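Local coordinates for sortase family protein (Clostridium perfringens, PDB 4D70) that acts as a class D sortase, a cysteine transpeptidase that probably cleaves sorting signals and anchors proteins at the bacterial surface, at residues 60-65 with 129-134; 67-72 with 121-126; 86-91 with 114-119; 102-107 with 154-159; 163-168 with 180-185. One frame throughout, in Å; residues are numbered along the deposited sequence. Where two conformers were deposited one is given.

Contact 1: 60-65 with 129-134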
# COMPACT_ATOMS: atom_id res chain seq x y z
N GLY A 60 -6.77 7.20 -6.06
CA GLY A 60 -5.97 7.36 -4.87
C GLY A 60 -6.77 7.10 -3.63
O GLY A 60 -7.91 7.56 -3.52
N ILE A 61 -6.21 6.31 -2.69
CA ILE A 61 -6.90 6.09 -1.42
C ILE A 61 -6.11 6.48 -0.18
O ILE A 61 -6.68 6.57 0.88
CB ILE A 61 -7.34 4.61 -1.29
CG1 ILE A 61 -6.12 3.70 -1.24
CG2 ILE A 61 -8.27 4.22 -2.44
CD1 ILE A 61 -6.45 2.34 -0.77
N ALA A 62 -4.81 6.66 -0.32
CA ALA A 62 -3.94 7.04 0.78
C ALA A 62 -2.62 7.51 0.20
O ALA A 62 -2.24 7.15 -0.93
CB ALA A 62 -3.68 5.83 1.72
N LEU A 63 -1.91 8.23 1.01
CA LEU A 63 -0.54 8.49 0.78
C LEU A 63 0.28 7.49 1.58
O LEU A 63 -0.12 7.01 2.65
CB LEU A 63 -0.18 9.89 1.33
CG LEU A 63 -0.92 11.11 0.72
CD1 LEU A 63 -0.39 12.37 1.41
CD2 LEU A 63 -0.76 11.23 -0.79
N ILE A 64 1.42 7.18 1.05
CA ILE A 64 2.41 6.37 1.73
C ILE A 64 3.73 7.12 1.79
O ILE A 64 4.25 7.62 0.79
CB ILE A 64 2.57 4.99 1.04
CG1 ILE A 64 3.62 4.12 1.79
CG2 ILE A 64 2.98 5.13 -0.44
CD1 ILE A 64 3.50 2.64 1.47
N ASP A 65 4.30 7.18 2.99
CA ASP A 65 5.64 7.72 3.21
C ASP A 65 6.47 6.73 3.99
O ASP A 65 6.05 6.26 5.04
CB ASP A 65 5.52 9.02 4.03
CG ASP A 65 4.80 10.09 3.26
OD1 ASP A 65 5.47 10.72 2.41
OD2 ASP A 65 3.57 10.23 3.43
N ILE A 129 6.27 2.87 8.49
CA ILE A 129 5.54 3.13 7.29
C ILE A 129 4.34 3.99 7.69
O ILE A 129 3.47 3.56 8.46
CB ILE A 129 5.02 1.85 6.58
CG1 ILE A 129 6.20 0.93 6.13
CG2 ILE A 129 4.18 2.19 5.37
CD1 ILE A 129 5.73 -0.49 5.91
N LYS A 130 4.28 5.17 7.14
CA LYS A 130 3.20 6.11 7.41
C LYS A 130 2.16 6.12 6.29
O LYS A 130 2.48 6.31 5.14
CB LYS A 130 3.78 7.51 7.63
CG LYS A 130 2.73 8.60 7.94
CD LYS A 130 3.30 10.00 7.72
CE LYS A 130 4.32 10.39 8.74
NZ LYS A 130 4.93 11.67 8.28
N ILE A 131 0.91 5.93 6.66
CA ILE A 131 -0.20 5.83 5.73
C ILE A 131 -1.21 6.90 6.12
O ILE A 131 -1.72 6.91 7.24
CB ILE A 131 -0.89 4.48 5.73
CG1 ILE A 131 0.14 3.36 5.48
CG2 ILE A 131 -2.00 4.45 4.67
CD1 ILE A 131 0.76 3.31 4.09
N THR A 132 -1.46 7.81 5.17
CA THR A 132 -2.36 8.98 5.41
C THR A 132 -3.57 8.88 4.55
O THR A 132 -3.46 8.87 3.30
CB THR A 132 -1.59 10.26 5.06
OG1 THR A 132 -0.40 10.25 5.83
CG2 THR A 132 -2.39 11.47 5.40
N THR A 133 -4.73 8.74 5.19
CA THR A 133 -5.96 8.75 4.45
C THR A 133 -6.51 10.20 4.45
O THR A 133 -5.88 11.10 4.97
CB THR A 133 -7.04 7.86 5.10
OG1 THR A 133 -7.33 8.36 6.41
CG2 THR A 133 -6.54 6.41 5.24
N LEU A 134 -7.72 10.38 3.97
CA LEU A 134 -8.31 11.72 4.02
C LEU A 134 -8.68 12.17 5.41
O LEU A 134 -8.89 13.36 5.65
CB LEU A 134 -9.54 11.79 3.14
CG LEU A 134 -9.29 11.53 1.67
CD1 LEU A 134 -10.63 11.50 0.93
CD2 LEU A 134 -8.34 12.52 1.05
O HOH W 1 1.54 9.09 4.51
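Leu-63 and Asp-65 pair with Thr-132 and Lys-130 in an antiparallel part of the sortase beta sheet. Both are hydrogen-bonded pairs. Leu-63 N donates to Thr-132 O at 2.8 Å, and Asp-65 N donates to Lys-130 O at 2.9 Å. Each pair is closed by a return bond from the other strand. Between them lies the non-hydrogen-bonded pair of Ile-64 and Ile-131. Their side chains run side by side on the face turned to the barrel interior, with Ile-64 CG1 3.8 Å from Ile-131 CD1. With chi1 at -179°, Ile-64 sends CG1 away from its own backbone N, and CD1 lies against both Ile-131 CD1 and Ile-129 CG2. Further along, Ala-62 CB rests on Ile-131 CG2 at 3.7 Å. In the next shell, Ile-75 of the adjoining strand backs both Ile-64 and Ile-131. On the other face, Leu-63 meets Leu-34 and Phe-37 of helix 29-39. Asp-65 OD1 bonds to His-72, while Asp-65 OD2 turns to a water on this face. That water sits 2.6 Å from Asp-65 OD2, 2.6 Å from Thr-132 OG1 and 3.0 Å from Lys-130 O.

Contact 2: 67-72 with 121-126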
# COMPACT_ATOMS: atom_id res chain seq x y z
N GLU A 67 10.24 6.92 5.20
CA GLU A 67 11.39 7.82 5.30
C GLU A 67 12.67 7.07 4.99
O GLU A 67 13.52 7.60 4.30
CB GLU A 67 11.47 8.47 6.69
CG GLU A 67 10.27 9.34 7.07
CD GLU A 67 9.92 10.41 6.03
OE1 GLU A 67 10.91 11.01 5.50
OE2 GLU A 67 8.69 10.61 5.75
N LYS A 68 12.80 5.83 5.45
CA LYS A 68 14.08 5.11 5.35
C LYS A 68 14.54 4.90 3.93
O LYS A 68 15.75 4.87 3.67
CB LYS A 68 13.96 3.80 6.07
CG LYS A 68 15.18 2.91 6.07
CD LYS A 68 15.92 3.06 7.36
CE LYS A 68 16.98 1.98 7.52
NZ LYS A 68 16.52 0.60 7.74
N ILE A 69 13.60 4.84 2.99
CA ILE A 69 13.92 4.64 1.58
C ILE A 69 13.39 5.72 0.62
O ILE A 69 13.37 5.50 -0.58
CB ILE A 69 13.49 3.24 1.10
CG1 ILE A 69 11.99 3.01 1.33
CG2 ILE A 69 14.33 2.20 1.85
CD1 ILE A 69 11.48 1.74 0.68
N GLY A 70 13.01 6.87 1.14
CA GLY A 70 12.60 7.97 0.30
C GLY A 70 11.34 7.73 -0.47
O GLY A 70 11.16 8.33 -1.50
N VAL A 71 10.44 6.86 0.01
CA VAL A 71 9.19 6.65 -0.68
C VAL A 71 8.17 7.67 -0.18
O VAL A 71 7.95 7.81 1.02
CB VAL A 71 8.67 5.24 -0.45
CG1 VAL A 71 7.23 5.14 -0.88
CG2 VAL A 71 9.52 4.25 -1.20
N HIS A 72 7.58 8.42 -1.11
CA HIS A 72 6.62 9.47 -0.80
C HIS A 72 5.69 9.50 -1.96
O HIS A 72 5.94 10.21 -2.93
CB HIS A 72 7.30 10.84 -0.64
CG HIS A 72 8.34 10.85 0.43
ND1 HIS A 72 8.02 10.82 1.77
CD2 HIS A 72 9.70 10.79 0.37
CE1 HIS A 72 9.12 10.77 2.48
NE2 HIS A 72 10.15 10.73 1.66
N ASP A 121 14.43 -3.62 -0.02
CA ASP A 121 15.30 -4.55 0.74
C ASP A 121 16.11 -3.84 1.86
O ASP A 121 16.69 -4.49 2.73
CB ASP A 121 16.27 -5.21 -0.23
CG ASP A 121 17.01 -4.13 -1.04
OD1 ASP A 121 16.44 -3.56 -2.00
OD2 ASP A 121 18.07 -3.73 -0.62
N LYS A 122 16.16 -2.51 1.85
CA LYS A 122 16.80 -1.80 2.93
C LYS A 122 15.93 -1.64 4.16
O LYS A 122 16.43 -1.32 5.19
CB LYS A 122 17.26 -0.43 2.44
CG LYS A 122 18.12 -0.55 1.17
CD LYS A 122 19.41 0.22 1.35
CE LYS A 122 20.01 0.66 0.03
NZ LYS A 122 19.66 2.09 -0.15
N LEU A 123 14.63 -1.87 4.04
CA LEU A 123 13.80 -1.76 5.20
C LEU A 123 14.11 -2.86 6.21
O LEU A 123 14.38 -3.97 5.83
CB LEU A 123 12.30 -1.80 4.82
CG LEU A 123 11.83 -0.60 4.01
CD1 LEU A 123 10.37 -0.73 3.70
CD2 LEU A 123 12.14 0.69 4.75
N GLN A 124 13.98 -2.56 7.49
CA GLN A 124 14.24 -3.47 8.52
C GLN A 124 13.13 -3.52 9.48
O GLN A 124 12.36 -2.59 9.54
CB GLN A 124 15.51 -3.07 9.33
CG GLN A 124 16.78 -3.05 8.45
CD GLN A 124 17.93 -2.49 9.30
OE1 GLN A 124 18.00 -1.31 9.57
NE2 GLN A 124 18.74 -3.38 9.83
N VAL A 125 13.13 -4.57 10.30
CA VAL A 125 12.16 -4.67 11.39
C VAL A 125 12.32 -3.42 12.28
O VAL A 125 13.46 -3.00 12.59
CB VAL A 125 12.48 -5.92 12.22
CG1 VAL A 125 11.81 -5.83 13.60
CG2 VAL A 125 12.07 -7.18 11.45
N GLY A 126 11.23 -2.77 12.63
CA GLY A 126 11.31 -1.53 13.41
C GLY A 126 11.23 -0.25 12.60
O GLY A 126 10.92 0.81 13.15
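The polar part of the contact is made by Lys-68, which reaches from the short 3-10 turn at 67-68 to the loop at 121-126. Its ammonium meets two carbonyl oxygens there. Lys-68 NZ bonds to Gln-124 OE1 at 3.0 Å and to Lys-122 O at 3.2 Å. The donor is tilted from both carbonyl planes, by 20° at Gln-124 and by 23° at Lys-122. The strongest partner of this lysine lies just beyond the loop segment: NZ makes a salt bridge with Asp-127, whose carboxylate also takes the backbone N of Gln-124. Bends at chi2 and chi4 carry the lysine chain over to this site.

The apolar part is built round Leu-123. Its CD2 lies 3.8 Å from Lys-68 CB, and the two side chains run past each other in opposite directions. The same methyl is 3.9 Å from Ile-69 CG2, where the side chains cross at about a right angle. Ile-69 CG2 also meets Lys-122 CB at 4.0 Å. Leu-123 is buried and packs on Ile-66 as well. Behind Ile-69 the chain makes a G1 beta bulge, with Gly-70 and Val-71 both facing Ile-66, and enters strand 71-77.

The ammonium is thus met by one carboxylate and two neutral carbonyl oxygens at the surface. This would be expected to favour the protonated amine and to tie the loop to the turn.

Contact 3: 86-91 with 114-119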
# COMPACT_ATOMS: atom_id res chain seq x y z
N ASN A 86 0.87 1.76 -13.36
CA ASN A 86 1.16 3.14 -12.97
C ASN A 86 1.30 3.45 -11.51
O ASN A 86 1.88 4.47 -11.16
CB ASN A 86 0.07 4.00 -13.54
CG ASN A 86 0.22 4.15 -15.02
OD1 ASN A 86 1.24 4.64 -15.49
ND2 ASN A 86 -0.74 3.66 -15.77
N ASN A 87 0.75 2.60 -10.66
CA ASN A 87 0.76 2.91 -9.26
C ASN A 87 0.99 1.71 -8.40
O ASN A 87 0.80 0.57 -8.80
CB ASN A 87 -0.58 3.50 -8.85
CG ASN A 87 -0.78 4.93 -9.30
OD1 ASN A 87 -1.70 5.23 -10.06
ND2 ASN A 87 0.01 5.81 -8.79
N ILE A 88 1.34 1.99 -7.17
CA ILE A 88 1.22 1.03 -6.08
C ILE A 88 -0.27 0.80 -5.89
O ILE A 88 -1.04 1.75 -5.90
CB ILE A 88 1.76 1.63 -4.78
CG1 ILE A 88 3.26 1.89 -4.83
CG2 ILE A 88 1.44 0.74 -3.61
CD1 ILE A 88 3.71 2.67 -3.61
N GLY A 89 -0.69 -0.42 -5.68
CA GLY A 89 -2.12 -0.74 -5.66
C GLY A 89 -2.57 -1.44 -4.41
O GLY A 89 -1.76 -2.12 -3.75
N HIS A 90 -3.83 -1.26 -4.04
CA HIS A 90 -4.40 -1.87 -2.83
C HIS A 90 -5.13 -3.12 -3.26
O HIS A 90 -6.02 -3.07 -4.13
CB HIS A 90 -5.31 -0.87 -2.11
CG HIS A 90 -6.16 -1.47 -1.06
ND1 HIS A 90 -7.54 -1.43 -1.07
CD2 HIS A 90 -5.82 -2.10 0.08
CE1 HIS A 90 -8.01 -2.02 0.02
NE2 HIS A 90 -6.98 -2.45 0.72
N PHE A 91 -4.81 -4.26 -2.66
CA PHE A 91 -5.57 -5.48 -2.94
C PHE A 91 -7.02 -5.32 -2.47
O PHE A 91 -7.33 -5.04 -1.29
CB PHE A 91 -5.01 -6.71 -2.27
CG PHE A 91 -3.72 -7.19 -2.83
CD1 PHE A 91 -2.53 -6.73 -2.34
CD2 PHE A 91 -3.70 -8.15 -3.86
CE1 PHE A 91 -1.31 -7.18 -2.84
CE2 PHE A 91 -2.48 -8.60 -4.39
CZ PHE A 91 -1.28 -8.13 -3.86
N ASN A 114 7.66 -2.12 -9.06
CA ASN A 114 7.56 -0.69 -9.26
C ASN A 114 8.87 -0.06 -8.79
O ASN A 114 9.39 -0.42 -7.72
CB ASN A 114 6.39 -0.13 -8.49
CG ASN A 114 6.23 1.35 -8.68
OD1 ASN A 114 7.19 2.05 -8.92
ND2 ASN A 114 5.01 1.84 -8.54
N GLU A 115 9.41 0.82 -9.61
CA GLU A 115 10.71 1.33 -9.31
C GLU A 115 10.64 2.04 -7.96
O GLU A 115 11.68 2.17 -7.32
CB GLU A 115 11.24 2.25 -10.42
N VAL A 116 9.46 2.48 -7.52
CA VAL A 116 9.32 3.15 -6.22
C VAL A 116 9.79 2.24 -5.08
O VAL A 116 10.27 2.74 -4.07
CB VAL A 116 7.86 3.64 -5.96
CG1 VAL A 116 6.94 2.50 -5.61
CG2 VAL A 116 7.83 4.67 -4.85
N PHE A 117 9.67 0.92 -5.25
CA PHE A 117 10.20 -0.04 -4.26
C PHE A 117 11.53 -0.67 -4.60
O PHE A 117 11.89 -1.71 -4.03
CB PHE A 117 9.18 -1.15 -4.00
CG PHE A 117 7.94 -0.67 -3.26
CD1 PHE A 117 8.05 0.06 -2.08
CD2 PHE A 117 6.70 -1.01 -3.70
CE1 PHE A 117 6.91 0.49 -1.40
CE2 PHE A 117 5.56 -0.62 -3.02
CZ PHE A 117 5.66 0.15 -1.88
N ARG A 118 12.29 -0.02 -5.49
CA ARG A 118 13.58 -0.59 -5.85
C ARG A 118 14.44 -0.83 -4.62
O ARG A 118 15.20 -1.77 -4.61
CB ARG A 118 14.33 0.26 -6.88
CG ARG A 118 14.80 1.62 -6.38
CD ARG A 118 15.13 2.55 -7.55
NE ARG A 118 15.47 3.93 -7.15
CZ ARG A 118 16.70 4.36 -6.80
NH1 ARG A 118 17.76 3.55 -6.77
NH2 ARG A 118 16.86 5.65 -6.47
N ASN A 119 14.35 0.04 -3.61
CA ASN A 119 15.13 -0.13 -2.37
C ASN A 119 14.41 -0.73 -1.16
O ASN A 119 14.83 -0.58 0.01
CB ASN A 119 15.69 1.21 -1.99
CG ASN A 119 16.77 1.65 -2.96
OD1 ASN A 119 17.61 0.85 -3.35
ND2 ASN A 119 16.74 2.90 -3.36
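A short 3-10 turn at 115-116 brings Val-116 and the following Phe-117 against Ile-88 of the 88-90 strand region. The geometry fits an Asx turn overlapping this 3-10 turn: Asn-114 OD1 takes the backbone N of Val-116, although the place of that nitrogen in the model is less sure. Phe-117 N bonds to Asn-114 O at 2.8 Å.

Ile-88 carries most of the packing. Its CG1 stands anti to the carbonyl carbon (chi1 -66°), and the CG1-CD1 arm reaches against both Val-116 CG1 and the Phe-117 ring. CD1 comes within 3.6 Å of Phe-117 CZ, approaching the ring obliquely. It is also 3.8 Å from Val-116 CG1. CG1 of Ile-88 adds a contact of 3.9 Å with Phe-117 CE2. The isoleucine crosses each of these two side chains at about a right angle.

In the sortase barrel this contact joins a short strand, lying between strands 71-77 and 101-109, to the long connection between strands 112-113 and 128-132. Ile-88 also touches Thr-73 and Ile-105 of the two flanking strands.

Within the connection, Val-116 CG1 lies over one face of the Phe-117 ring, 4.0 Å above its plane and offset toward the rim. Ile-167 of another strand also touches this ring. At the more polar end of the contact, Asn-114 ND2 comes near the peptide joining Asn-87 to Ile-88. Asn-114 ND2 is 3.9 Å from Ile-88 N, a van der Waals approach.

Contact 4: 102-107 with 154-159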
# COMPACT_ATOMS: atom_id res chain seq x y z
N ASN A 102 -5.76 -6.60 7.56
CA ASN A 102 -4.42 -6.52 7.00
C ASN A 102 -4.51 -5.75 5.70
O ASN A 102 -4.83 -6.30 4.68
CB ASN A 102 -3.89 -7.94 6.87
CG ASN A 102 -2.72 -8.09 5.90
OD1 ASN A 102 -1.95 -7.17 5.73
ND2 ASN A 102 -2.58 -9.26 5.32
N PHE A 103 -4.19 -4.47 5.78
CA PHE A 103 -4.19 -3.55 4.64
C PHE A 103 -3.02 -3.96 3.74
O PHE A 103 -1.86 -3.78 4.12
CB PHE A 103 -3.98 -2.10 5.19
CG PHE A 103 -3.67 -1.08 4.14
CD1 PHE A 103 -4.55 -0.87 3.07
CD2 PHE A 103 -2.53 -0.29 4.22
CE1 PHE A 103 -4.25 0.06 2.09
CE2 PHE A 103 -2.23 0.63 3.23
CZ PHE A 103 -3.10 0.82 2.17
N SER A 104 -3.35 -4.49 2.56
CA SER A 104 -2.38 -5.07 1.67
C SER A 104 -2.18 -4.32 0.37
O SER A 104 -3.12 -3.87 -0.28
CB SER A 104 -2.77 -6.48 1.32
OG SER A 104 -2.82 -7.27 2.48
N ILE A 105 -0.91 -4.12 0.04
CA ILE A 105 -0.55 -3.33 -1.13
C ILE A 105 0.40 -4.08 -2.01
O ILE A 105 1.23 -4.90 -1.54
CB ILE A 105 -0.13 -1.91 -0.80
CG1 ILE A 105 1.08 -1.80 0.09
CG2 ILE A 105 -1.31 -1.27 -0.07
CD1 ILE A 105 1.64 -0.39 0.21
N ALA A 106 0.31 -3.82 -3.31
CA ALA A 106 1.11 -4.56 -4.33
C ALA A 106 2.02 -3.56 -4.97
O ALA A 106 1.59 -2.47 -5.39
CB ALA A 106 0.21 -5.17 -5.38
N GLY A 107 3.29 -3.91 -5.03
CA GLY A 107 4.30 -3.04 -5.56
C GLY A 107 5.07 -3.65 -6.71
O GLY A 107 6.23 -3.36 -6.93
N ASP A 154 -1.83 -16.72 1.43
CA ASP A 154 -2.04 -16.46 2.89
C ASP A 154 -1.48 -15.08 3.33
O ASP A 154 -1.90 -14.54 4.35
CB ASP A 154 -1.39 -17.50 3.75
CG ASP A 154 -2.23 -18.78 3.82
OD1 ASP A 154 -3.35 -18.79 3.27
OD2 ASP A 154 -1.75 -19.74 4.45
N VAL A 155 -0.58 -14.50 2.55
CA VAL A 155 -0.02 -13.20 2.93
C VAL A 155 -1.07 -12.13 2.92
O VAL A 155 -0.87 -11.07 3.56
CB VAL A 155 1.16 -12.77 2.02
CG1 VAL A 155 2.26 -13.83 2.06
CG2 VAL A 155 0.76 -12.52 0.59
N LEU A 156 -2.16 -12.38 2.18
CA LEU A 156 -3.29 -11.48 2.14
C LEU A 156 -4.39 -11.79 3.17
O LEU A 156 -5.40 -11.05 3.23
CB LEU A 156 -3.92 -11.45 0.75
CG LEU A 156 -2.96 -11.18 -0.37
CD1 LEU A 156 -3.70 -11.16 -1.69
CD2 LEU A 156 -2.27 -9.85 -0.13
N ASN A 157 -4.17 -12.78 4.01
CA ASN A 157 -5.21 -13.12 4.99
C ASN A 157 -5.55 -11.94 5.91
O ASN A 157 -4.68 -11.10 6.23
CB ASN A 157 -4.76 -14.31 5.81
CG ASN A 157 -4.88 -15.62 5.05
OD1 ASN A 157 -5.34 -15.67 3.92
ND2 ASN A 157 -4.43 -16.68 5.66
N GLN A 158 -6.80 -11.89 6.35
CA GLN A 158 -7.36 -10.86 7.19
C GLN A 158 -7.64 -11.39 8.59
O GLN A 158 -8.65 -12.06 8.81
CB GLN A 158 -8.67 -10.34 6.58
CG GLN A 158 -8.48 -9.77 5.17
CD GLN A 158 -7.49 -8.59 5.16
OE1 GLN A 158 -7.79 -7.55 5.71
NE2 GLN A 158 -6.36 -8.74 4.45
N ASN A 159 -6.76 -11.11 9.52
CA ASN A 159 -6.94 -11.38 10.93
C ASN A 159 -7.49 -10.13 11.59
O ASN A 159 -6.74 -9.14 11.84
CB ASN A 159 -5.60 -11.80 11.61
CG ASN A 159 -5.73 -12.03 13.13
OD1 ASN A 159 -6.82 -11.89 13.73
ND2 ASN A 159 -4.61 -12.35 13.75
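Asn-102 and Gln-158 form the tight part of this contact, between strand 101-109 of the sortase barrel and the loop before strand 163-171. The side-chain amide of Gln-158 bonds to both backbone polar atoms of Asn-102. OE1 takes Asn-102 N at 2.9 Å, the donor lying well above the carbonyl plane. NE2 gives to Asn-102 O, also at 2.9 Å, with that oxygen in the amide plane. Ser-104 OG donates to the same oxygen, which therefore has two donors. The second hydrogen of NE2 goes back to Leu-156 O at 2.8 Å, which ties the glutamine to its own loop. A bend at chi2 (-60°) folds the side chain so that both bonds can form.

The Asn-102 side chain bonds in turn to the loop backbone. Its ND2 bonds to Val-155 O at 3.0 Å and to Asn-157 O at 2.9 Å, both in its amide plane. The two amide planes are only 8° apart. OD1 turns to Thr-166 of the next strand.

Toward Leu-156 the contact is looser and apolar: its CD2 meets Ser-104 CB at 3.7 Å. On the solvent side, the CB of Asn-157 is directed away from the strand, and its ND2 makes a weak bond to Asp-154 OD1.

The polar groups of Asn-102 are thus satisfied in a buried place. The loop is held by direction-sensitive bonds at one strand residue, more than by apolar packing.

Contact 5: 163-168 with 180-185; sequences KTMTIV and VKAKLI
Met-165 and Ala-182 are joined through their peptides, the flat groups of this contact, in the antiparallel hairpin of strands 163-171 and 176-184. Met-165 N bonds to Ala-182 O at 2.8 Å, and Ile-167 N bonds to Val-180 O at 2.8 Å. At the outer end, Leu-184 N reaches Lys-163 O at 2.9 Å.

One face of the sheet carries Met-165, Ile-167, Val-180 and Ala-182. There Met-165 CG meets Ala-182 CB at 3.9 Å, while Ile-167 and Val-180 touch through their CB atoms. The other face is polar. Lys-181 runs alongside Thr-166, and its NZ bonds to Thr-166 OG1 at 2.8 Å. The bend at chi4 (-80°) brings the ammonium there. Thr-166 OG1 also bonds to Asn-102. A water lies beside the pair, 2.9 Å from Thr-164 OG1 and 3.0 Å from Met-165 O. Near the hairpin's open end, Lys-163 CD lies against Leu-184 CD2 at 3.7 Å, and its NZ goes on to Gly-98 and Asn-100.

In the sortase barrel, strand 163-171 runs parallel to strand 101-109 on its far side. Strand 176-184 pairs with strand 137-148. The apolar face meets strand 128-132, where Met-165 packs on Ile-129 and Ile-131.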
# COMPACT_ATOMS: atom_id res chain seq x y z
N LYS A 163 -4.34 -5.11 13.67
CA LYS A 163 -4.39 -4.08 12.66
C LYS A 163 -3.01 -4.06 12.06
O LYS A 163 -2.07 -3.60 12.72
CB LYS A 163 -4.75 -2.69 13.29
CG LYS A 163 -6.19 -2.60 13.85
CD LYS A 163 -6.45 -1.27 14.54
CE LYS A 163 -7.85 -1.06 15.15
NZ LYS A 163 -8.75 -0.93 13.98
N THR A 164 -2.88 -4.59 10.85
CA THR A 164 -1.60 -4.80 10.21
C THR A 164 -1.65 -4.41 8.79
O THR A 164 -2.69 -3.98 8.29
CB THR A 164 -1.16 -6.30 10.25
OG1 THR A 164 -2.08 -7.11 9.48
CG2 THR A 164 -1.09 -6.83 11.63
N MET A 165 -0.48 -4.39 8.17
CA MET A 165 -0.40 -4.10 6.77
C MET A 165 0.67 -4.95 6.14
O MET A 165 1.49 -5.54 6.83
CB MET A 165 -0.15 -2.62 6.41
CG MET A 165 1.21 -2.07 6.77
SD MET A 165 1.50 -0.45 6.04
CE MET A 165 1.72 -0.87 4.32
N THR A 166 0.61 -5.02 4.80
CA THR A 166 1.47 -5.94 4.03
C THR A 166 1.85 -5.27 2.74
O THR A 166 1.02 -4.64 2.12
CB THR A 166 0.72 -7.26 3.67
OG1 THR A 166 0.33 -7.95 4.88
CG2 THR A 166 1.63 -8.26 2.86
N ILE A 167 3.12 -5.36 2.38
CA ILE A 167 3.62 -4.92 1.06
C ILE A 167 4.16 -6.12 0.33
O ILE A 167 4.94 -6.86 0.88
CB ILE A 167 4.74 -3.88 1.20
CG1 ILE A 167 4.28 -2.70 2.06
CG2 ILE A 167 5.19 -3.43 -0.20
CD1 ILE A 167 5.19 -1.50 2.09
N VAL A 168 3.68 -6.35 -0.86
CA VAL A 168 4.12 -7.45 -1.70
C VAL A 168 4.88 -6.94 -2.93
O VAL A 168 4.32 -6.17 -3.73
CB VAL A 168 2.89 -8.24 -2.24
CG1 VAL A 168 3.32 -9.48 -3.05
CG2 VAL A 168 2.02 -8.65 -1.08
N VAL A 180 6.73 -7.66 3.24
CA VAL A 180 6.97 -6.82 4.39
C VAL A 180 5.63 -6.68 5.11
O VAL A 180 4.66 -6.22 4.50
CB VAL A 180 7.48 -5.46 3.93
CG1 VAL A 180 7.69 -4.54 5.12
CG2 VAL A 180 8.83 -5.59 3.22
N LYS A 181 5.61 -7.04 6.39
CA LYS A 181 4.45 -6.86 7.24
C LYS A 181 4.77 -5.92 8.37
O LYS A 181 5.93 -5.86 8.86
CB LYS A 181 3.98 -8.22 7.79
CG LYS A 181 3.36 -9.10 6.63
CD LYS A 181 2.68 -10.36 7.18
CE LYS A 181 1.84 -11.11 6.13
NZ LYS A 181 0.50 -10.49 5.95
N ALA A 182 3.74 -5.21 8.82
CA ALA A 182 3.92 -4.16 9.79
C ALA A 182 2.61 -4.09 10.61
O ALA A 182 1.52 -4.39 10.10
CB ALA A 182 4.20 -2.85 9.08
N LYS A 183 2.75 -3.73 11.87
CA LYS A 183 1.64 -3.61 12.78
C LYS A 183 1.38 -2.14 13.11
O LYS A 183 2.31 -1.34 13.21
CB LYS A 183 1.95 -4.35 14.09
CG LYS A 183 3.20 -3.79 14.79
CD LYS A 183 3.55 -4.39 16.18
CE LYS A 183 4.68 -3.56 16.83
NZ LYS A 183 5.14 -4.15 18.12
N LEU A 184 0.12 -1.80 13.29
CA LEU A 184 -0.24 -0.42 13.59
C LEU A 184 0.28 -0.03 14.96
O LEU A 184 0.12 -0.77 15.93
CB LEU A 184 -1.75 -0.24 13.56
CG LEU A 184 -2.28 1.20 13.67
CD1 LEU A 184 -1.99 2.01 12.42
CD2 LEU A 184 -3.78 1.23 13.92
N ILE A 185 0.97 1.09 15.07
CA ILE A 185 1.46 1.52 16.41
C ILE A 185 0.88 2.86 16.85
O ILE A 185 1.15 3.31 17.98
CB ILE A 185 3.01 1.68 16.52
CG1 ILE A 185 3.53 2.65 15.49
CG2 ILE A 185 3.71 0.36 16.39
CD1 ILE A 185 5.04 2.93 15.58
O HOH W 2 0.26 -7.96 8.08

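How the contacts relate
All five contacts reach one curled sheet. Contacts 1 and 5 are strand pairings, each with one apolar face; the other is mixed in contact 1 and polar in contact 5. They meet across the barrel interior, where Met-165 SD lies 3.8 Å from Ile-129 CG2. Contact 3 is buried and mainly apolar, and touches both. Contact 2 is the surface contact, resting on a lysine charge as well as on leucine packing. Contact 4 relies on amide bonds instead. It adjoins contact 5, with centres about 8 Å apart, because strands 101-109 and 163-171 are neighbours. Contacts 2 and 3 both anchor the connection from strand 112-113 to strand 128-132, one at each end.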